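Local atomic coordinates of putative acetyl xylan esterase (Cellvibrio japonicus, PDB entry 2W9X), a protein that removes acetyl groups from plant cell wall polysaccharides, deacetylating xylan and, with a large preference, glucomannan. Residues Asp329-Gly332 with Pro337-Asn340; Asn256-Thr261 with His266-Ala271; Tyr48-Pro53 with Asn75-Ile80; Lys186-Asp191 with Thr351-Lys356. All blocks are in the same frame, centred on the assembly; numbering follows the deposited sequence.

Interaction 1: Asp329-Gly332 with Pro337-Asn340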
loop_
_atom_site.group_PDB
_atom_site.type_symbol
_atom_site.label_atom_id
_atom_site.label_comp_id
_atom_site.label_asym_id
_atom_site.label_seq_id
_atom_site.Cartn_x
_atom_site.Cartn_y
_atom_site.Cartn_z
ATOM N N ASP B 329 14.089 3.919 -18.853
ATOM C CA ASP B 329 15.154 3.747 -19.855
ATOM C C ASP B 329 16.570 3.766 -19.280
ATOM O O ASP B 329 17.509 3.366 -19.965
ATOM C CB ASP B 329 15.025 4.714 -21.043
ATOM C CG ASP B 329 15.108 6.195 -20.645
ATOM O OD1 ASP B 329 15.797 6.598 -19.683
ATOM O OD2 ASP B 329 14.491 6.988 -21.367
ATOM N N TYR B 330 16.718 4.225 -18.036
ATOM C CA TYR B 330 18.032 4.296 -17.388
ATOM C C TYR B 330 19.148 4.876 -18.299
ATOM O O TYR B 330 20.277 4.368 -18.302
ATOM C CB TYR B 330 18.457 2.926 -16.836
ATOM C CG TYR B 330 17.536 2.362 -15.769
ATOM C CD1 TYR B 330 17.627 2.797 -14.438
ATOM C CD2 TYR B 330 16.587 1.381 -16.083
ATOM C CE1 TYR B 330 16.792 2.270 -13.426
ATOM C CE2 TYR B 330 15.742 0.850 -15.074
ATOM C CZ TYR B 330 15.853 1.311 -13.758
ATOM O OH TYR B 330 15.033 0.801 -12.751
ATOM N N SER B 331 18.849 5.964 -19.016
ATOM C CA SER B 331 19.821 6.560 -19.948
ATOM C C SER B 331 20.743 7.630 -19.334
ATOM O O SER B 331 21.558 8.202 -20.043
ATOM C CB SER B 331 19.114 7.105 -21.205
ATOM O OG SER B 331 18.409 8.286 -20.878
ATOM N N GLY B 332 20.624 7.875 -18.024
ATOM C CA GLY B 332 21.527 8.792 -17.320
ATOM C C GLY B 332 22.851 8.134 -16.990
ATOM O O GLY B 332 23.048 6.965 -17.315
ATOM N N PRO B 337 18.368 6.374 -13.659
ATOM C CA PRO B 337 17.194 7.027 -14.211
ATOM C C PRO B 337 17.544 8.344 -14.929
ATOM O O PRO B 337 18.319 9.160 -14.417
ATOM C CB PRO B 337 16.335 7.315 -12.967
ATOM C CG PRO B 337 16.672 6.176 -12.029
ATOM C CD PRO B 337 18.159 5.952 -12.258
ATOM N N SER B 338 16.959 8.532 -16.102
ATOM C CA SER B 338 17.059 9.782 -16.818
ATOM C C SER B 338 16.054 10.789 -16.256
ATOM O O SER B 338 15.193 10.428 -15.444
ATOM C CB SER B 338 16.793 9.549 -18.303
ATOM O OG SER B 338 15.486 9.026 -18.475
ATOM N N ALA B 339 16.162 12.036 -16.712
ATOM C CA ALA B 339 15.207 13.096 -16.361
ATOM C C ALA B 339 13.795 12.689 -16.783
ATOM O O ALA B 339 12.833 12.907 -16.044
ATOM C CB ALA B 339 15.610 14.428 -16.991
ATOM N N ASN B 340 13.693 12.051 -17.952
ATOM C CA ASN B 340 12.465 11.364 -18.354
ATOM C C ASN B 340 11.951 10.309 -17.386
ATOM O O ASN B 340 10.788 10.338 -17.030
ATOM C CB ASN B 340 12.573 10.773 -19.747
ATOM C CG ASN B 340 11.687 11.495 -20.699
ATOM O OD1 ASN B 340 12.149 12.343 -21.475
ATOM N ND2 ASN B 340 10.367 11.253 -20.579
#
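The loop of the SGNH-type hydrolase domain that carries H336, the residue inferred to raise the nucleophilicity of S151, folds back on itself here, and D329 and Y330 meet S338 and P337 across the turn. An Asx turn organises the first side: D329 OD1 accepts the backbone N of S331 at 3.2 Å, from above the carboxylate plane. The same oxygen takes a second bond from S338 OG, 2.7 Å away, on its syn side and only 17° out of that plane. Two donors thus hold the carboxylate between turn and helix start. S338 is the N-cap of helix 339-354, and its OG, set between its own backbone N and carbonyl carbon (chi1 61°), also caps a backbone N just beyond N340. D341 ties the two sides together from within the helix, accepting from the backbone N atoms of D329, Y330 and S338, while R163 binds the carbonyls of D329 and Y330. Next to H336, the Y330 ring lies obliquely against P337, with Y330 CD1 3.9 Å from P337 CD. S331 OG also rests 3.3 Å from S338 CB.

Interaction 2: Asn256-Thr261 with His266-Ala271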
loop_
_atom_site.group_PDB
_atom_site.type_symbol
_atom_site.label_atom_id
_atom_site.label_comp_id
_atom_site.label_asym_id
_atom_site.label_seq_id
_atom_site.Cartn_x
_atom_site.Cartn_y
_atom_site.Cartn_z
ATOM N N ASN B 256 34.972 -10.484 2.231
ATOM C CA ASN B 256 35.319 -9.703 3.418
ATOM C C ASN B 256 34.152 -8.975 4.107
ATOM O O ASN B 256 34.359 -8.253 5.078
ATOM C CB ASN B 256 36.469 -8.730 3.102
ATOM C CG ASN B 256 36.080 -7.657 2.092
ATOM O OD1 ASN B 256 34.980 -7.661 1.545
ATOM N ND2 ASN B 256 36.993 -6.725 1.848
ATOM N N GLU B 257 32.933 -9.179 3.617
ATOM C CA GLU B 257 31.741 -8.503 4.143
ATOM C C GLU B 257 31.154 -9.252 5.340
ATOM O O GLU B 257 31.378 -10.454 5.492
ATOM C CB GLU B 257 30.699 -8.358 3.045
ATOM C CG GLU B 257 31.169 -7.509 1.861
ATOM C CD GLU B 257 30.032 -7.095 0.937
ATOM O OE1 GLU B 257 30.051 -7.476 -0.251
ATOM O OE2 GLU B 257 29.123 -6.369 1.391
ATOM N N ARG B 258 30.396 -8.548 6.181
ATOM C CA ARG B 258 29.981 -9.125 7.467
ATOM C C ARG B 258 28.860 -10.157 7.332
ATOM O O ARG B 258 28.748 -11.056 8.160
ATOM C CB ARG B 258 29.639 -8.038 8.493
ATOM C CG ARG B 258 28.474 -7.134 8.114
ATOM C CD ARG B 258 28.309 -6.068 9.172
ATOM N NE ARG B 258 27.095 -5.280 8.974
ATOM C CZ ARG B 258 25.942 -5.488 9.615
ATOM N NH1 ARG B 258 24.900 -4.692 9.373
ATOM N NH2 ARG B 258 25.836 -6.473 10.518
ATOM N N TRP B 259 28.057 -10.042 6.274
ATOM C CA TRP B 259 27.065 -11.069 5.944
ATOM C C TRP B 259 27.757 -12.178 5.170
ATOM O O TRP B 259 28.405 -11.911 4.153
ATOM C CB TRP B 259 25.940 -10.472 5.103
ATOM C CG TRP B 259 25.495 -9.134 5.607
ATOM C CD1 TRP B 259 24.512 -8.889 6.530
ATOM C CD2 TRP B 259 26.022 -7.855 5.233
ATOM N NE1 TRP B 259 24.388 -7.540 6.742
ATOM C CE2 TRP B 259 25.310 -6.881 5.970
ATOM C CE3 TRP B 259 27.048 -7.437 4.359
ATOM C CZ2 TRP B 259 25.576 -5.514 5.856
ATOM C CZ3 TRP B 259 27.305 -6.076 4.238
ATOM C CH2 TRP B 259 26.564 -5.129 4.980
ATOM N N LYS B 260 27.624 -13.411 5.656
ATOM C CA LYS B 260 28.306 -14.562 5.059
ATOM C C LYS B 260 27.421 -15.413 4.149
ATOM O O LYS B 260 27.912 -16.309 3.452
ATOM C CB LYS B 260 28.942 -15.435 6.154
ATOM C CG LYS B 260 29.972 -14.708 7.000
ATOM C CD LYS B 260 31.051 -14.071 6.125
ATOM C CE LYS B 260 32.067 -13.300 6.948
ATOM N NZ LYS B 260 33.000 -12.585 6.037
ATOM N N THR B 261 26.116 -15.141 4.179
ATOM C CA THR B 261 25.150 -15.768 3.288
ATOM C C THR B 261 24.186 -14.689 2.831
ATOM O O THR B 261 24.002 -13.675 3.520
ATOM C CB THR B 261 24.314 -16.850 4.007
ATOM O OG1 THR B 261 23.596 -16.246 5.087
ATOM C CG2 THR B 261 25.189 -18.016 4.545
ATOM N N HIS B 266 19.467 -10.595 3.713
ATOM C CA HIS B 266 18.003 -10.411 3.719
ATOM C C HIS B 266 17.465 -10.149 5.109
ATOM O O HIS B 266 16.694 -9.206 5.310
ATOM C CB HIS B 266 17.253 -11.627 3.148
ATOM C CG HIS B 266 17.552 -11.911 1.704
ATOM N ND1 HIS B 266 17.390 -13.162 1.149
ATOM C CD2 HIS B 266 18.005 -11.111 0.709
ATOM C CE1 HIS B 266 17.741 -13.121 -0.126
ATOM N NE2 HIS B 266 18.107 -11.886 -0.419
ATOM N N ALA B 267 17.861 -10.996 6.060
ATOM C CA ALA B 267 17.391 -10.894 7.434
ATOM C C ALA B 267 17.770 -9.534 8.042
ATOM O O ALA B 267 16.942 -8.846 8.638
ATOM C CB ALA B 267 17.956 -12.044 8.267
ATOM N N ASP B 268 19.026 -9.145 7.856
ATOM C CA ASP B 268 19.548 -7.908 8.428
ATOM C C ASP B 268 18.932 -6.667 7.764
ATOM O O ASP B 268 18.605 -5.697 8.455
ATOM C CB ASP B 268 21.076 -7.900 8.315
ATOM C CG ASP B 268 21.728 -6.792 9.124
ATOM O OD1 ASP B 268 21.242 -6.483 10.230
ATOM O OD2 ASP B 268 22.754 -6.248 8.665
ATOM N N TYR B 269 18.753 -6.715 6.439
ATOM C CA TYR B 269 18.064 -5.671 5.699
ATOM C C TYR B 269 16.637 -5.510 6.220
ATOM O O TYR B 269 16.195 -4.391 6.484
ATOM C CB TYR B 269 18.040 -5.997 4.189
ATOM C CG TYR B 269 17.212 -5.055 3.319
ATOM C CD1 TYR B 269 17.797 -3.940 2.705
ATOM C CD2 TYR B 269 15.852 -5.298 3.074
ATOM C CE1 TYR B 269 17.043 -3.078 1.882
ATOM C CE2 TYR B 269 15.107 -4.450 2.268
ATOM C CZ TYR B 269 15.709 -3.347 1.674
ATOM O OH TYR B 269 14.962 -2.517 0.900
ATOM N N VAL B 270 15.914 -6.618 6.354
ATOM C CA VAL B 270 14.501 -6.532 6.735
ATOM C C VAL B 270 14.356 -5.933 8.152
ATOM O O VAL B 270 13.546 -5.014 8.355
ATOM C CB VAL B 270 13.717 -7.885 6.564
ATOM C CG1 VAL B 270 12.343 -7.810 7.218
ATOM C CG2 VAL B 270 13.558 -8.257 5.087
ATOM N N ALA B 271 15.157 -6.429 9.104
ATOM C CA ALA B 271 15.082 -5.993 10.503
ATOM C C ALA B 271 15.354 -4.493 10.645
ATOM O O ALA B 271 14.641 -3.792 11.347
ATOM C CB ALA B 271 16.047 -6.802 11.388
HETATM O O HOH W 1 22.658 -4.788 11.813
#
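Segment 256-261 is an irregular loop that leads into helix 262-283, and it stays well clear of the helical turn 266-271, the closest CA atoms, those of W259 and D268, being 8.5 Å apart. Side chains bridge the gap between this loop and the helix of the SGNH-hydrolase domain, where one aspartate oxygen gathers two donors. W259 NE1 gives its hydrogen to D268 OD2 over 2.8 Å in a nearly straight bond, with an N-H...O angle of 171°. The oxygen lies close to the indole plane, at the ring edge, and is approached on its anti side. R258 reaches the same oxygen as well, its guanidinium meeting it obliquely: its chain runs extended from CG to NE, and R258 NH1 forms a salt bridge with D268 OD2 at 2.7 Å. The guanidinium and carboxylate planes stand almost perpendicular, 86° apart, so the pairing rests on one nitrogen and one oxygen and is not the two-pronged kind. R258 also folds over the indole, its CG 3.7 Å above the centre of one ring face. D268 CG lies anti to its backbone N (chi1 -169°), which carries the carboxylate out from the helix to both donors. Sharing one acceptor, the two donors would be expected to favour the charged form of D268. Nearby, W259 packs on R204 and L253, and T261 caps the helix start through A264 N. The other carboxylate oxygen has a separate partner: a water donates to D268 OD1 at 2.7 Å and accepts only a weak bond from R258 NH1.

Interaction 3: Tyr48-Pro53 with Asn75-Ile80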
loop_
_atom_site.group_PDB
_atom_site.type_symbol
_atom_site.label_atom_id
_atom_site.label_comp_id
_atom_site.label_asym_id
_atom_site.label_seq_id
_atom_site.Cartn_x
_atom_site.Cartn_y
_atom_site.Cartn_z
ATOM N N TYR B 48 23.506 29.978 6.413
ATOM C CA TYR B 48 22.787 28.743 6.201
ATOM C C TYR B 48 23.769 27.770 5.556
ATOM O O TYR B 48 24.213 27.985 4.428
ATOM C CB TYR B 48 21.570 28.999 5.299
ATOM C CG TYR B 48 20.735 30.186 5.735
ATOM C CD1 TYR B 48 19.747 30.054 6.719
ATOM C CD2 TYR B 48 20.947 31.450 5.188
ATOM C CE1 TYR B 48 18.982 31.160 7.135
ATOM C CE2 TYR B 48 20.194 32.555 5.600
ATOM C CZ TYR B 48 19.208 32.400 6.563
ATOM O OH TYR B 48 18.470 33.500 6.969
ATOM N N THR B 49 24.152 26.744 6.313
ATOM C CA THR B 49 25.053 25.677 5.833
ATOM C C THR B 49 24.247 24.404 5.522
ATOM O O THR B 49 23.381 24.011 6.301
ATOM C CB THR B 49 26.204 25.407 6.859
ATOM O OG1 THR B 49 26.875 26.635 7.147
ATOM C CG2 THR B 49 27.235 24.416 6.328
ATOM N N TYR B 50 24.521 23.780 4.373
ATOM C CA TYR B 50 23.753 22.612 3.893
ATOM C C TYR B 50 24.642 21.586 3.181
ATOM O O TYR B 50 25.719 21.923 2.701
ATOM C CB TYR B 50 22.633 23.074 2.946
ATOM C CG TYR B 50 23.112 24.157 2.028
ATOM C CD1 TYR B 50 23.018 25.512 2.403
ATOM C CD2 TYR B 50 23.736 23.837 0.816
ATOM C CE1 TYR B 50 23.503 26.518 1.565
ATOM C CE2 TYR B 50 24.221 24.823 -0.021
ATOM C CZ TYR B 50 24.107 26.160 0.359
ATOM O OH TYR B 50 24.588 27.130 -0.475
ATOM N N SER B 51 24.184 20.334 3.101
ATOM C CA SER B 51 24.899 19.299 2.325
ATOM C C SER B 51 23.989 18.252 1.675
ATOM O O SER B 51 24.341 17.675 0.633
ATOM C CB SER B 51 25.971 18.608 3.167
ATOM O OG SER B 51 25.390 18.050 4.323
ATOM N N TRP B 52 22.824 18.003 2.281
ATOM C CA TRP B 52 21.841 17.089 1.699
ATOM C C TRP B 52 21.336 17.685 0.369
ATOM O O TRP B 52 21.372 18.906 0.182
ATOM C CB TRP B 52 20.681 16.826 2.665
ATOM C CG TRP B 52 21.023 15.968 3.863
ATOM C CD1 TRP B 52 21.270 16.407 5.124
ATOM C CD2 TRP B 52 21.145 14.528 3.910
ATOM N NE1 TRP B 52 21.544 15.344 5.960
ATOM C CE2 TRP B 52 21.476 14.180 5.244
ATOM C CE3 TRP B 52 21.018 13.505 2.960
ATOM C CZ2 TRP B 52 21.671 12.848 5.658
ATOM C CZ3 TRP B 52 21.213 12.170 3.373
ATOM C CH2 TRP B 52 21.532 11.859 4.718
ATOM N N PRO B 53 20.892 16.826 -0.573
ATOM C CA PRO B 53 20.519 17.378 -1.885
ATOM C C PRO B 53 19.284 18.301 -1.863
ATOM O O PRO B 53 18.508 18.275 -0.902
ATOM C CB PRO B 53 20.230 16.134 -2.744
ATOM C CG PRO B 53 20.487 14.929 -1.901
ATOM C CD PRO B 53 20.729 15.363 -0.480
ATOM N N ASN B 75 28.553 23.761 -5.160
ATOM C CA ASN B 75 27.293 23.469 -5.840
ATOM C C ASN B 75 27.028 24.262 -7.111
ATOM O O ASN B 75 27.533 25.367 -7.287
ATOM C CB ASN B 75 26.128 23.704 -4.878
ATOM C CG ASN B 75 26.113 22.721 -3.746
ATOM O OD1 ASN B 75 26.391 23.075 -2.586
ATOM N ND2 ASN B 75 25.816 21.469 -4.064
ATOM N N ILE B 76 26.222 23.674 -7.991
ATOM C CA ILE B 76 25.530 24.425 -9.029
ATOM C C ILE B 76 24.128 24.694 -8.480
ATOM O O ILE B 76 23.540 23.832 -7.814
ATOM C CB ILE B 76 25.442 23.654 -10.382
ATOM C CG1 ILE B 76 26.810 23.094 -10.799
ATOM C CG2 ILE B 76 24.863 24.554 -11.484
ATOM C CD1 ILE B 76 26.781 22.188 -12.066
ATOM N N PHE B 77 23.614 25.895 -8.752
ATOM C CA PHE B 77 22.287 26.309 -8.319
ATOM C C PHE B 77 21.504 26.758 -9.525
ATOM O O PHE B 77 22.081 27.152 -10.533
ATOM C CB PHE B 77 22.360 27.541 -7.388
ATOM C CG PHE B 77 23.064 27.302 -6.090
ATOM C CD1 PHE B 77 22.344 26.935 -4.953
ATOM C CD2 PHE B 77 24.440 27.475 -5.991
ATOM C CE1 PHE B 77 22.992 26.723 -3.734
ATOM C CE2 PHE B 77 25.095 27.275 -4.780
ATOM C CZ PHE B 77 24.372 26.899 -3.650
ATOM N N ARG B 78 20.183 26.737 -9.406
ATOM C CA ARG B 78 19.377 27.580 -10.269
ATOM C C ARG B 78 18.583 28.615 -9.465
ATOM O O ARG B 78 18.202 28.380 -8.301
ATOM C CB ARG B 78 18.511 26.765 -11.246
ATOM C CG ARG B 78 17.366 26.011 -10.623
ATOM C CD ARG B 78 16.737 25.024 -11.601
ATOM N NE ARG B 78 15.530 24.456 -10.994
ATOM C CZ ARG B 78 14.729 23.566 -11.561
ATOM N NH1 ARG B 78 13.658 23.152 -10.900
ATOM N NH2 ARG B 78 14.992 23.090 -12.773
ATOM N N LEU B 79 18.384 29.773 -10.088
ATOM C CA LEU B 79 17.649 30.876 -9.488
ATOM C C LEU B 79 16.373 31.132 -10.273
ATOM O O LEU B 79 16.411 31.348 -11.479
ATOM C CB LEU B 79 18.525 32.134 -9.439
ATOM C CG LEU B 79 17.974 33.438 -8.853
ATOM C CD1 LEU B 79 17.710 33.283 -7.372
ATOM C CD2 LEU B 79 18.974 34.563 -9.080
ATOM N N ILE B 80 15.241 31.106 -9.575
ATOM C CA ILE B 80 13.949 31.281 -10.218
ATOM C C ILE B 80 13.282 32.573 -9.736
ATOM O O ILE B 80 12.832 32.661 -8.587
ATOM C CB ILE B 80 13.035 30.051 -9.991
ATOM C CG1 ILE B 80 13.761 28.762 -10.411
ATOM C CG2 ILE B 80 11.709 30.217 -10.727
ATOM C CD1 ILE B 80 13.090 27.463 -9.946
#
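The rings of Y50 and F77 point at each other from opposite directions and meet through their far ends, not as a stack. Y50 OH arrives at the edge of the F77 ring, near its plane, and sits 3.2 Å from F77 CZ and 3.7 Å from F77 CE1. Seen from the tyrosine, the phenylalanine tip comes in obliquely, with F77 CZ 4.1 Å from Y50 CZ. N75 adds a third flat group: its side chain runs past the Y50 ring in the opposite sense, with the amide and ring planes 38° apart. The polar end of the tyrosine is not left to the aromatic C-H atoms, since Y50 OH is hydrogen-bonded to D72, which also accepts from the backbone N of N75. One aspartate thereby connects the tyrosine to the start of the second strand. Y50 CG takes the position between its backbone N and carbonyl carbon (chi1 41°), directing the ring across to strand 76-81. All three residues are buried, and F77 continues the aromatic cluster through F70. The contact lies in the beta-rich N-terminal domain of this CE2 esterase, where two antiparallel sheets face each other. Strand 47-50 belongs to one sheet and pairs with strand 122-128, whose F124 lies against Y50; strand 76-81 belongs to the other, between strands 87-93 and 108-113, with L111 of the latter touching F77.

Interaction 4: Lys186-Asp191 with Thr351-Lys356; sequences KAFDAD and THLQQK
F188 inserts its ring tip against L353 and Q354, and the packing tightens toward the leucine. F188 CZ lies 3.6 Å from L353 CB, while F188 CE2 is 3.9 Å from the same CB and 4.1 Å from L353 CD1, so the methylene and one methyl share the tip of the ring. This half is buried: I350, one turn earlier in helix 339-354, touches F188 too, W360 meets its ring at a slant, and L353 continues inward onto I145 and I290 of the parallel sheet. On the looser, exposed side Q354 offers only aliphatic carbon, its CG standing 3.9 Å from both F188 CE1 and F188 CZ. The glutamine amide is turned 80° from the ring plane, and its extended chain beyond CG (chi2 174°) carries the amide away from the ring. Close to this side lies the second subunit, where K357 of that chain bonds to the carbonyl of Q354. Just after F188, D189, with positive phi, completes a Schellman motif that turns the chain from helix 180-187 toward strand 191-196. Such helix-to-helix packing over a parallel sheet is characteristic of the alpha/beta/alpha SGNH-hydrolase fold.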
loop_
_atom_site.group_PDB
_atom_site.type_symbol
_atom_site.label_atom_id
_atom_site.label_comp_id
_atom_site.label_asym_id
_atom_site.label_seq_id
_atom_site.Cartn_x
_atom_site.Cartn_y
_atom_site.Cartn_z
ATOM N N LYS B 186 6.172 19.564 -5.873
ATOM C CA LYS B 186 5.696 20.764 -6.577
ATOM C C LYS B 186 4.280 20.633 -7.146
ATOM O O LYS B 186 3.534 21.627 -7.200
ATOM C CB LYS B 186 6.713 21.203 -7.633
ATOM C CG LYS B 186 7.945 21.870 -6.989
ATOM C CD LYS B 186 9.009 22.225 -8.010
ATOM C CE LYS B 186 10.134 23.002 -7.359
ATOM N NZ LYS B 186 11.186 23.369 -8.360
ATOM N N ALA B 187 3.895 19.410 -7.528
ATOM C CA ALA B 187 2.530 19.146 -8.011
ATOM C C ALA B 187 1.485 19.340 -6.906
ATOM O O ALA B 187 0.310 19.579 -7.190
ATOM C CB ALA B 187 2.419 17.743 -8.621
ATOM N N PHE B 188 1.917 19.248 -5.649
ATOM C CA PHE B 188 1.014 19.417 -4.514
ATOM C C PHE B 188 1.282 20.714 -3.736
ATOM O O PHE B 188 0.646 20.959 -2.714
ATOM C CB PHE B 188 1.101 18.204 -3.573
ATOM C CG PHE B 188 0.614 16.917 -4.184
ATOM C CD1 PHE B 188 -0.751 16.635 -4.255
ATOM C CD2 PHE B 188 1.521 15.973 -4.681
ATOM C CE1 PHE B 188 -1.218 15.434 -4.832
ATOM C CE2 PHE B 188 1.069 14.768 -5.259
ATOM C CZ PHE B 188 -0.303 14.495 -5.332
ATOM N N ASP B 189 2.216 21.531 -4.229
ATOM C CA ASP B 189 2.715 22.711 -3.517
ATOM C C ASP B 189 3.095 22.404 -2.064
ATOM O O ASP B 189 2.682 23.102 -1.134
ATOM C CB ASP B 189 1.724 23.888 -3.602
ATOM C CG ASP B 189 2.315 25.190 -3.091
ATOM O OD1 ASP B 189 3.550 25.383 -3.210
ATOM O OD2 ASP B 189 1.538 26.018 -2.559
ATOM N N ALA B 190 3.889 21.351 -1.891
ATOM C CA ALA B 190 4.375 20.961 -0.567
ATOM C C ALA B 190 5.829 21.329 -0.408
ATOM O O ALA B 190 6.589 21.336 -1.369
ATOM C CB ALA B 190 4.202 19.459 -0.357
ATOM N N ASP B 191 6.221 21.648 0.817
ATOM C CA ASP B 191 7.637 21.767 1.106
ATOM C C ASP B 191 8.269 20.382 1.108
ATOM O O ASP B 191 7.584 19.378 1.333
ATOM C CB ASP B 191 7.863 22.511 2.426
ATOM C CG ASP B 191 7.723 24.004 2.265
ATOM O OD1 ASP B 191 8.405 24.592 1.390
ATOM O OD2 ASP B 191 6.910 24.586 3.002
ATOM N N THR B 351 -0.142 10.554 -9.044
ATOM C CA THR B 351 -1.387 9.811 -9.211
ATOM C C THR B 351 -1.739 8.992 -7.968
ATOM O O THR B 351 -2.897 8.955 -7.548
ATOM C CB THR B 351 -1.305 8.883 -10.455
ATOM O OG1 THR B 351 -0.872 9.653 -11.585
ATOM C CG2 THR B 351 -2.650 8.238 -10.773
ATOM N N HIS B 352 -0.734 8.328 -7.393
ATOM C CA HIS B 352 -0.913 7.548 -6.171
ATOM C C HIS B 352 -1.420 8.463 -5.056
ATOM O O HIS B 352 -2.411 8.152 -4.407
ATOM C CB HIS B 352 0.406 6.879 -5.760
ATOM C CG HIS B 352 0.284 5.989 -4.563
ATOM N ND1 HIS B 352 -0.105 4.670 -4.654
ATOM C CD2 HIS B 352 0.488 6.231 -3.248
ATOM C CE1 HIS B 352 -0.136 4.135 -3.446
ATOM N NE2 HIS B 352 0.220 5.062 -2.575
ATOM N N LEU B 353 -0.744 9.593 -4.856
ATOM C CA LEU B 353 -1.073 10.498 -3.748
ATOM C C LEU B 353 -2.419 11.219 -3.940
ATOM O O LEU B 353 -3.092 11.536 -2.962
ATOM C CB LEU B 353 0.066 11.475 -3.486
ATOM C CG LEU B 353 1.295 10.769 -2.915
ATOM C CD1 LEU B 353 2.490 11.697 -2.870
ATOM C CD2 LEU B 353 0.985 10.205 -1.530
ATOM N N GLN B 354 -2.807 11.426 -5.200
ATOM C CA GLN B 354 -4.088 12.023 -5.559
ATOM C C GLN B 354 -5.272 11.153 -5.166
ATOM O O GLN B 354 -6.359 11.667 -4.948
ATOM C CB GLN B 354 -4.153 12.315 -7.069
ATOM C CG GLN B 354 -3.474 13.631 -7.472
ATOM C CD GLN B 354 -3.410 13.853 -8.991
ATOM O OE1 GLN B 354 -3.723 12.960 -9.790
ATOM N NE2 GLN B 354 -2.981 15.044 -9.388
ATOM N N GLN B 355 -5.070 9.841 -5.085
ATOM C CA GLN B 355 -6.172 8.927 -4.820
ATOM C C GLN B 355 -6.405 8.711 -3.326
ATOM O O GLN B 355 -7.312 7.984 -2.945
ATOM C CB GLN B 355 -5.976 7.577 -5.541
ATOM C CG GLN B 355 -5.985 7.634 -7.097
ATOM C CD GLN B 355 -7.103 8.508 -7.680
ATOM O OE1 GLN B 355 -6.864 9.647 -8.085
ATOM N NE2 GLN B 355 -8.328 7.972 -7.723
ATOM N N LYS B 356 -5.602 9.366 -2.493
ATOM C CA LYS B 356 -5.611 9.123 -1.050
ATOM C C LYS B 356 -6.300 10.267 -0.310
ATOM O O LYS B 356 -5.703 11.321 -0.085
ATOM C CB LYS B 356 -4.182 8.899 -0.520
ATOM C CG LYS B 356 -3.492 7.629 -1.066
ATOM C CD LYS B 356 -2.176 7.313 -0.339
ATOM C CE LYS B 356 -2.392 6.711 1.076
ATOM N NZ LYS B 356 -3.085 5.388 1.106
#

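In the fold
Interactions 3 and 4 are buried, whereas interactions 1 and 2 are only partly so, and their chemistry follows. The two buried contacts rest on aromatic tips, between facing sheets in interaction 3 and between helix ends in interaction 4; in the other two a single aspartate oxygen collects two donors. Interactions 1 and 4 use opposite ends of helix 339-354, its N-cap near H336, the inferred activator of the serine, and its last turn, with centres about 22 Å apart. Interaction 2 stands apart on the hydrolase domain, on the opposite side of the chain's centre from interaction 3. Interactions 3 and 4 touch where R78 NH1 and K186 NZ come close, each cation also bridged to E112.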